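Local coordinates for protein N-acyl-D-glutamate deacylase (Bordetella bronchiseptica, PDB 3GIP) that hydrolyses N-acyl-D-glutamate, probably at a zinc-dependent active site of the amidohydrolase superfamily type, to release D-glutamate and a carboxylic acid, at residues Val65-Pro77 and Leu114-Tyr127. Numbering follows the deposited sequence.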
ATOM      1  N   VAL A  65      -2.578   0.673   2.799  1.00 12.15           N
ATOM      2  CA  VAL A  65      -1.350   0.393   3.520  1.00 12.61           C
ATOM      3  C   VAL A  65      -0.165  -0.007   2.652  1.00 11.98           C
ATOM      4  O   VAL A  65       0.950  -0.119   3.155  1.00 13.35           O
ATOM      5  CB  VAL A  65      -1.579  -0.696   4.599  1.00 11.88           C
ATOM      6  CG1 VAL A  65      -2.718  -0.266   5.521  1.00 13.57           C
ATOM      7  CG2 VAL A  65      -1.891  -2.043   3.945  1.00 13.47           C
ATOM      8  N   HIS A  66      -0.387  -0.221   1.357  1.00 12.75           N
ATOM      9  CA  HIS A  66       0.726  -0.595   0.494  1.00 12.68           C
ATOM     10  C   HIS A  66       0.819   0.233  -0.774  1.00 13.70           C
ATOM     11  O   HIS A  66       0.491  -0.233  -1.872  1.00 14.38           O
ATOM     12  CB  HIS A  66       0.675  -2.074   0.111  1.00 13.06           C
ATOM     13  CG  HIS A  66       2.000  -2.606  -0.339  1.00 11.68           C
ATOM     14  ND1 HIS A  66       2.865  -3.262   0.510  1.00 13.28           N
ATOM     15  CD2 HIS A  66       2.649  -2.495  -1.523  1.00 14.27           C
ATOM     16  CE1 HIS A  66       3.990  -3.530  -0.130  1.00 13.07           C
ATOM     17  NE2 HIS A  66       3.885  -3.074  -1.364  1.00 13.44           N
ATOM     18  N   GLY A  67       1.280   1.465  -0.621  1.00 13.43           N
ATOM     19  CA  GLY A  67       1.420   2.325  -1.774  1.00 13.77           C
ATOM     20  C   GLY A  67       2.873   2.522  -2.155  1.00 13.65           C
ATOM     21  O   GLY A  67       3.776   2.285  -1.352  1.00 13.91           O
ATOM     22  N   HIS A  68       3.089   2.919  -3.405  1.00 13.84           N
ATOM     23  CA  HIS A  68       4.425   3.210  -3.924  1.00 13.55           C
ATOM     24  C   HIS A  68       4.337   4.598  -4.545  1.00 14.86           C
ATOM     25  O   HIS A  68       5.095   4.935  -5.454  1.00 16.83           O
ATOM     26  CB  HIS A  68       4.831   2.206  -5.006  1.00 14.51           C
ATOM     27  CG  HIS A  68       5.274   0.882  -4.472  1.00 13.55           C
ATOM     28  ND1 HIS A  68       6.352   0.742  -3.623  1.00 15.17           N
ATOM     29  CD2 HIS A  68       4.792  -0.366  -4.677  1.00 15.20           C
ATOM     30  CE1 HIS A  68       6.515  -0.537  -3.331  1.00 15.58           C
ATOM     31  NE2 HIS A  68       5.582  -1.230  -3.959  1.00 15.92           N
ATOM     32  N   ASP A  69       3.404   5.397  -4.039  1.00 14.33           N
ATOM     33  CA  ASP A  69       3.157   6.740  -4.557  1.00 14.30           C
ATOM     34  C   ASP A  69       4.078   7.813  -3.975  1.00 14.39           C
ATOM     35  O   ASP A  69       3.797   9.004  -4.091  1.00 15.24           O
ATOM     36  CB  ASP A  69       1.701   7.109  -4.275  1.00 15.06           C
ATOM     37  CG  ASP A  69       0.758   5.943  -4.504  1.00 16.25           C
ATOM     38  OD1 ASP A  69       0.294   5.759  -5.650  1.00 14.88           O
ATOM     39  OD2 ASP A  69       0.502   5.196  -3.533  1.00 16.04           O
ATOM     40  N   ASP A  70       5.181   7.376  -3.378  1.00 15.40           N
ATOM     41  CA  ASP A  70       6.154   8.269  -2.751  1.00 15.87           C
ATOM     42  C   ASP A  70       6.399   9.597  -3.458  1.00 16.45           C
ATOM     43  O   ASP A  70       6.334  10.662  -2.838  1.00 15.80           O
ATOM     44  CB  ASP A  70       7.503   7.562  -2.617  1.00 15.74           C
ATOM     45  CG  ASP A  70       7.430   6.325  -1.760  1.00 17.82           C
ATOM     46  OD1 ASP A  70       8.105   6.298  -0.707  1.00 18.05           O
ATOM     47  OD2 ASP A  70       6.702   5.383  -2.140  1.00 17.46           O
ATOM     48  N   LEU A  71       6.689   9.527  -4.752  1.00 16.42           N
ATOM     49  CA  LEU A  71       7.002  10.726  -5.525  1.00 18.11           C
ATOM     50  C   LEU A  71       5.860  11.294  -6.357  1.00 18.68           C
ATOM     51  O   LEU A  71       6.051  12.267  -7.084  1.00 20.97           O
ATOM     52  CB  LEU A  71       8.182  10.431  -6.452  1.00 20.38           C
ATOM     53  CG  LEU A  71       9.350   9.661  -5.836  1.00 21.74           C
ATOM     54  CD1 LEU A  71      10.335   9.289  -6.933  1.00 23.03           C
ATOM     55  CD2 LEU A  71      10.015  10.490  -4.750  1.00 22.53           C
ATOM     56  N   MET A  72       4.677  10.703  -6.252  1.00 16.96           N
ATOM     57  CA  MET A  72       3.539  11.165  -7.036  1.00 16.88           C
ATOM     58  C   MET A  72       2.903  12.455  -6.543  1.00 16.60           C
ATOM     59  O   MET A  72       2.207  13.132  -7.293  1.00 16.71           O
ATOM     60  CB  MET A  72       2.474  10.068  -7.099  1.00 17.66           C
ATOM     61  CG  MET A  72       2.959   8.800  -7.777  1.00 19.15           C
ATOM     62  SD  MET A  72       3.537   9.103  -9.457  1.00 19.30           S
ATOM     63  CE  MET A  72       5.286   9.133  -9.214  1.00 21.31           C
ATOM     64  N   PHE A  73       3.134  12.796  -5.282  1.00 16.90           N
ATOM     65  CA  PHE A  73       2.553  14.009  -4.727  1.00 19.12           C
ATOM     66  C   PHE A  73       3.150  15.239  -5.407  1.00 20.35           C
ATOM     67  O   PHE A  73       2.587  16.329  -5.349  1.00 24.10           O
ATOM     68  CB  PHE A  73       2.770  14.015  -3.214  1.00 19.45           C
ATOM     69  CG  PHE A  73       2.316  12.739  -2.551  1.00 18.68           C
ATOM     70  CD1 PHE A  73       0.970  12.378  -2.562  1.00 19.63           C
ATOM     71  CD2 PHE A  73       3.239  11.863  -1.991  1.00 17.46           C
ATOM     72  CE1 PHE A  73       0.552  11.158  -2.028  1.00 20.41           C
ATOM     73  CE2 PHE A  73       2.834  10.636  -1.453  1.00 20.12           C
ATOM     74  CZ  PHE A  73       1.488  10.284  -1.474  1.00 19.72           C
ATOM     75  N   VAL A  74       4.287  15.053  -6.070  1.00 23.45           N
ATOM     76  CA  VAL A  74       4.926  16.146  -6.792  1.00 25.32           C
ATOM     77  C   VAL A  74       4.797  15.905  -8.301  1.00 26.10           C
ATOM     78  O   VAL A  74       4.585  16.841  -9.073  1.00 28.04           O
ATOM     79  CB  VAL A  74       6.427  16.287  -6.412  1.00 25.76           C
ATOM     80  CG1 VAL A  74       7.195  15.030  -6.793  1.00 24.77           C
ATOM     81  CG2 VAL A  74       7.026  17.508  -7.103  1.00 28.47           C
ATOM     82  N   GLU A  75       4.902  14.644  -8.712  1.00 25.09           N
ATOM     83  CA  GLU A  75       4.811  14.285 -10.127  1.00 23.68           C
ATOM     84  C   GLU A  75       3.400  14.292 -10.721  1.00 23.46           C
ATOM     85  O   GLU A  75       3.173  14.884 -11.778  1.00 21.48           O
ATOM     86  CB  GLU A  75       5.442  12.909 -10.361  1.00 25.33           C
ATOM     87  CG  GLU A  75       6.952  12.884 -10.213  1.00 26.20           C
ATOM     88  CD  GLU A  75       7.564  11.591 -10.714  1.00 26.49           C
ATOM     89  OE1 GLU A  75       7.141  11.117 -11.785  1.00 27.76           O
ATOM     90  OE2 GLU A  75       8.480  11.058 -10.052  1.00 28.18           O
ATOM     91  N   LYS A  76       2.464  13.625 -10.054  1.00 20.70           N
ATOM     92  CA  LYS A  76       1.080  13.533 -10.520  1.00 20.95           C
ATOM     93  C   LYS A  76       0.179  13.799  -9.319  1.00 20.80           C
ATOM     94  O   LYS A  76      -0.504  12.903  -8.830  1.00 19.50           O
ATOM     95  CB  LYS A  76       0.804  12.127 -11.063  1.00 21.74           C
ATOM     96  CG  LYS A  76       1.843  11.626 -12.053  1.00 25.15           C
ATOM     97  CD  LYS A  76       1.483  10.244 -12.578  1.00 28.64           C
ATOM     98  CE  LYS A  76       2.521   9.744 -13.575  1.00 32.15           C
ATOM     99  NZ  LYS A  76       2.159   8.403 -14.120  1.00 34.52           N
ATOM    100  N   PRO A  77       0.149  15.052  -8.848  1.00 19.74           N
ATOM    101  CA  PRO A  77      -0.641  15.496  -7.692  1.00 19.58           C
ATOM    102  C   PRO A  77      -2.127  15.149  -7.574  1.00 18.94           C
ATOM    103  O   PRO A  77      -2.668  15.172  -6.467  1.00 18.84           O
ATOM    104  CB  PRO A  77      -0.404  17.006  -7.677  1.00 20.51           C
ATOM    105  CG  PRO A  77      -0.182  17.329  -9.123  1.00 22.58           C
ATOM    106  CD  PRO A  77       0.725  16.209  -9.559  1.00 20.79           C
ATOM    107  N   LEU A 114      10.161   1.384  -9.069  1.00 23.22           N
ATOM    108  CA  LEU A 114       8.809   1.259  -8.545  1.00 21.81           C
ATOM    109  C   LEU A 114       8.329   2.618  -8.039  1.00 23.38           C
ATOM    110  O   LEU A 114       7.146   2.790  -7.746  1.00 23.04           O
ATOM    111  CB  LEU A 114       8.771   0.246  -7.392  1.00 22.53           C
ATOM    112  CG  LEU A 114       9.161  -1.206  -7.690  1.00 22.20           C
ATOM    113  CD1 LEU A 114       9.150  -2.010  -6.397  1.00 21.97           C
ATOM    114  CD2 LEU A 114       8.195  -1.804  -8.705  1.00 22.11           C
ATOM    115  N   LEU A 115       9.248   3.583  -7.955  1.00 23.12           N
ATOM    116  CA  LEU A 115       8.930   4.924  -7.457  1.00 24.09           C
ATOM    117  C   LEU A 115       8.752   6.011  -8.516  1.00 24.74           C
ATOM    118  O   LEU A 115       7.827   6.818  -8.434  1.00 22.16           O
ATOM    119  CB  LEU A 115      10.015   5.389  -6.480  1.00 25.64           C
ATOM    120  CG  LEU A 115      10.305   4.538  -5.243  1.00 27.75           C
ATOM    121  CD1 LEU A 115      11.433   5.182  -4.452  1.00 29.50           C
ATOM    122  CD2 LEU A 115       9.056   4.416  -4.387  1.00 30.48           C
ATOM    123  N   GLY A 116       9.656   6.056  -9.489  1.00 26.89           N
ATOM    124  CA  GLY A 116       9.563   7.072 -10.527  1.00 28.82           C
ATOM    125  C   GLY A 116      10.906   7.693 -10.869  1.00 29.95           C
ATOM    126  O   GLY A 116      11.945   7.224 -10.405  1.00 31.21           O
ATOM    127  N   GLU A 117      10.887   8.761 -11.665  1.00 30.75           N
ATOM    128  CA  GLU A 117      12.113   9.435 -12.092  1.00 32.84           C
ATOM    129  C   GLU A 117      12.543  10.621 -11.232  1.00 32.28           C
ATOM    130  O   GLU A 117      13.704  11.029 -11.275  1.00 33.10           O
ATOM    131  CB  GLU A 117      11.967   9.901 -13.545  1.00 34.49           C
ATOM    132  CG  GLU A 117      11.827   8.770 -14.550  1.00 38.13           C
ATOM    133  CD  GLU A 117      13.114   7.987 -14.737  1.00 40.17           C
ATOM    134  OE1 GLU A 117      13.087   6.961 -15.450  1.00 43.08           O
ATOM    135  OE2 GLU A 117      14.153   8.400 -14.179  1.00 40.91           O
ATOM    136  N   THR A 118      11.618  11.180 -10.460  1.00 32.17           N
ATOM    137  CA  THR A 118      11.938  12.320  -9.606  1.00 31.92           C
ATOM    138  C   THR A 118      13.118  12.017  -8.691  1.00 30.90           C
ATOM    139  O   THR A 118      13.133  10.997  -8.004  1.00 30.73           O
ATOM    140  CB  THR A 118      10.735  12.717  -8.722  1.00 33.24           C
ATOM    141  OG1 THR A 118       9.662  13.171  -9.551  1.00 36.71           O
ATOM    142  CG2 THR A 118      11.123  13.829  -7.757  1.00 33.84           C
ATOM    143  N   PRO A 119      14.134  12.895  -8.680  1.00 29.93           N
ATOM    144  CA  PRO A 119      15.302  12.680  -7.824  1.00 28.63           C
ATOM    145  C   PRO A 119      14.852  12.530  -6.374  1.00 26.84           C
ATOM    146  O   PRO A 119      14.025  13.305  -5.890  1.00 27.14           O
ATOM    147  CB  PRO A 119      16.124  13.946  -8.048  1.00 29.92           C
ATOM    148  CG  PRO A 119      15.826  14.273  -9.478  1.00 30.60           C
ATOM    149  CD  PRO A 119      14.328  14.074  -9.543  1.00 30.67           C
ATOM    150  N   LEU A 120      15.391  11.531  -5.685  1.00 24.54           N
ATOM    151  CA  LEU A 120      15.015  11.292  -4.298  1.00 23.27           C
ATOM    152  C   LEU A 120      15.405  12.434  -3.367  1.00 23.32           C
ATOM    153  O   LEU A 120      16.301  13.225  -3.669  1.00 23.67           O
ATOM    154  CB  LEU A 120      15.629   9.976  -3.813  1.00 23.05           C
ATOM    155  CG  LEU A 120      15.129   8.739  -4.569  1.00 24.13           C
ATOM    156  CD1 LEU A 120      15.703   7.474  -3.947  1.00 23.74           C
ATOM    157  CD2 LEU A 120      13.609   8.704  -4.527  1.00 26.15           C
ATOM    158  N   PHE A 121      14.712  12.516  -2.237  1.00 22.25           N
ATOM    159  CA  PHE A 121      14.957  13.551  -1.241  1.00 22.08           C
ATOM    160  C   PHE A 121      16.115  13.167  -0.327  1.00 22.30           C
ATOM    161  O   PHE A 121      16.349  11.986  -0.071  1.00 22.02           O
ATOM    162  CB  PHE A 121      13.688  13.783  -0.422  1.00 21.69           C
ATOM    163  CG  PHE A 121      12.587  14.450  -1.196  1.00 23.72           C
ATOM    164  CD1 PHE A 121      12.517  15.838  -1.275  1.00 24.69           C
ATOM    165  CD2 PHE A 121      11.640  13.693  -1.877  1.00 24.33           C
ATOM    166  CE1 PHE A 121      11.516  16.463  -2.021  1.00 26.02           C
ATOM    167  CE2 PHE A 121      10.635  14.306  -2.626  1.00 25.29           C
ATOM    168  CZ  PHE A 121      10.574  15.693  -2.698  1.00 25.28           C
ATOM    169  N   ALA A 122      16.841  14.172   0.155  1.00 22.38           N
ATOM    170  CA  ALA A 122      17.989  13.951   1.030  1.00 22.24           C
ATOM    171  C   ALA A 122      17.647  13.095   2.246  1.00 21.80           C
ATOM    172  O   ALA A 122      18.349  12.132   2.554  1.00 22.47           O
ATOM    173  CB  ALA A 122      18.557  15.296   1.483  1.00 22.95           C
ATOM    174  N   ASP A 123      16.577  13.464   2.941  1.00 21.69           N
ATOM    175  CA  ASP A 123      16.131  12.734   4.122  1.00 22.40           C
ATOM    176  C   ASP A 123      14.638  12.932   4.324  1.00 21.23           C
ATOM    177  O   ASP A 123      13.996  13.676   3.583  1.00 20.37           O
ATOM    178  CB  ASP A 123      16.888  13.200   5.374  1.00 22.98           C
ATOM    179  CG  ASP A 123      16.897  14.713   5.532  1.00 25.89           C
ATOM    180  OD1 ASP A 123      15.893  15.368   5.179  1.00 24.54           O
ATOM    181  OD2 ASP A 123      17.912  15.248   6.029  1.00 29.46           O
ATOM    182  N   VAL A 124      14.083  12.265   5.330  1.00 21.87           N
ATOM    183  CA  VAL A 124      12.658  12.381   5.605  1.00 20.31           C
ATOM    184  C   VAL A 124      12.253  13.816   5.927  1.00 20.39           C
ATOM    185  O   VAL A 124      11.200  14.278   5.495  1.00 20.24           O
ATOM    186  CB  VAL A 124      12.237  11.437   6.747  1.00 20.89           C
ATOM    187  CG1 VAL A 124      10.771  11.653   7.088  1.00 20.96           C
ATOM    188  CG2 VAL A 124      12.466   9.993   6.324  1.00 21.31           C
ATOM    189  N   PRO A 125      13.075  14.542   6.703  1.00 20.44           N
ATOM    190  CA  PRO A 125      12.686  15.922   7.001  1.00 20.92           C
ATOM    191  C   PRO A 125      12.469  16.731   5.717  1.00 19.96           C
ATOM    192  O   PRO A 125      11.525  17.513   5.617  1.00 20.37           O
ATOM    193  CB  PRO A 125      13.863  16.433   7.824  1.00 21.47           C
ATOM    194  CG  PRO A 125      14.251  15.212   8.603  1.00 21.22           C
ATOM    195  CD  PRO A 125      14.217  14.127   7.540  1.00 21.98           C
ATOM    196  N   ALA A 126      13.341  16.529   4.734  1.00 19.71           N
ATOM    197  CA  ALA A 126      13.234  17.239   3.463  1.00 20.19           C
ATOM    198  C   ALA A 126      11.974  16.810   2.714  1.00 19.68           C
ATOM    199  O   ALA A 126      11.255  17.639   2.152  1.00 20.06           O
ATOM    200  CB  ALA A 126      14.467  16.967   2.610  1.00 19.68           C
ATOM    201  N   TYR A 127      11.708  15.508   2.720  1.00 20.06           N
ATOM    202  CA  TYR A 127      10.537  14.956   2.049  1.00 20.24           C
ATOM    203  C   TYR A 127       9.262  15.516   2.670  1.00 19.34           C
ATOM    204  O   TYR A 127       8.380  16.018   1.968  1.00 20.59           O
ATOM    205  CB  TYR A 127      10.566  13.429   2.159  1.00 19.45           C
ATOM    206  CG  TYR A 127       9.383  12.711   1.548  1.00 19.10           C
ATOM    207  CD1 TYR A 127       8.945  13.007   0.258  1.00 18.66           C
ATOM    208  CD2 TYR A 127       8.731  11.691   2.246  1.00 18.54           C
ATOM    209  CE1 TYR A 127       7.889  12.303  -0.324  1.00 18.71           C
ATOM    210  CE2 TYR A 127       7.681  10.983   1.674  1.00 17.98           C
ATOM    211  CZ  TYR A 127       7.266  11.291   0.394  1.00 18.54           C
ATOM    212  OH  TYR A 127       6.227  10.582  -0.170  1.00 15.97           O
TER
HETATM  213  O   HOH W   1       6.097   7.342  -6.383  1.00 17.89           O
HETATM  214  O   HOH W   2       5.345   4.536  -8.251  1.00 37.43           O
HETATM  215  O   HOH W   3       8.253   9.231 -13.112  1.00 26.88           O
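Leu71 pushes its two methyls into the bend of 114-127: CD1 lies 3.9 Å from CB of Leu115 and also meets the carbonyl O of Thr118, while CD2 packs against CD2 of Leu120, the two leucines crossing at about a right angle. Its chi1 (-44°) aims the branch at 114-127, and chi2 (172°) divides the methyls between these partners, with CD2 ending near the Phe121 ring. Next to it, CD2 of Leu115 meets the Asp70 carboxylate at a slant, 3.4 Å from OD2, an oxygen that also accepts a weak bond from Gly93 N.

Polar bonds border the leucine contact. Tyr127 OH donates to Asp70 O at 2.7 Å, approaching a lone pair of the oxygen within the carbonyl plane, at a C=O...O angle of 119°; the same hydroxyl sits in the plane of the Phe73 ring, at its edge, 3.6 Å from CE2. Thr118 N donates to Glu75 OE2 over 3.2 Å, meeting the carboxylate from above its plane. Water 3 joins Glu75 OE1 to Glu117 N, so both carboxylate oxygens are engaged.

Near the zinc site of this amidohydrolase barrel, formed by Cys95, His218 and His248, Leu114 CD1 lies over one face of the His68 ring; the His68 side chain comes within about 5 Å of the zinc ion. Water 1 accepts from Leu71 N at 2.8 Å and can donate to His68 O and Leu115 O, though acceptors in reach outnumber its protons. Leucines thus supply the apolar contact, while tyrosine hydroxyl, threonine N-H and waters serve the carbonyl and carboxylate oxygens at its border.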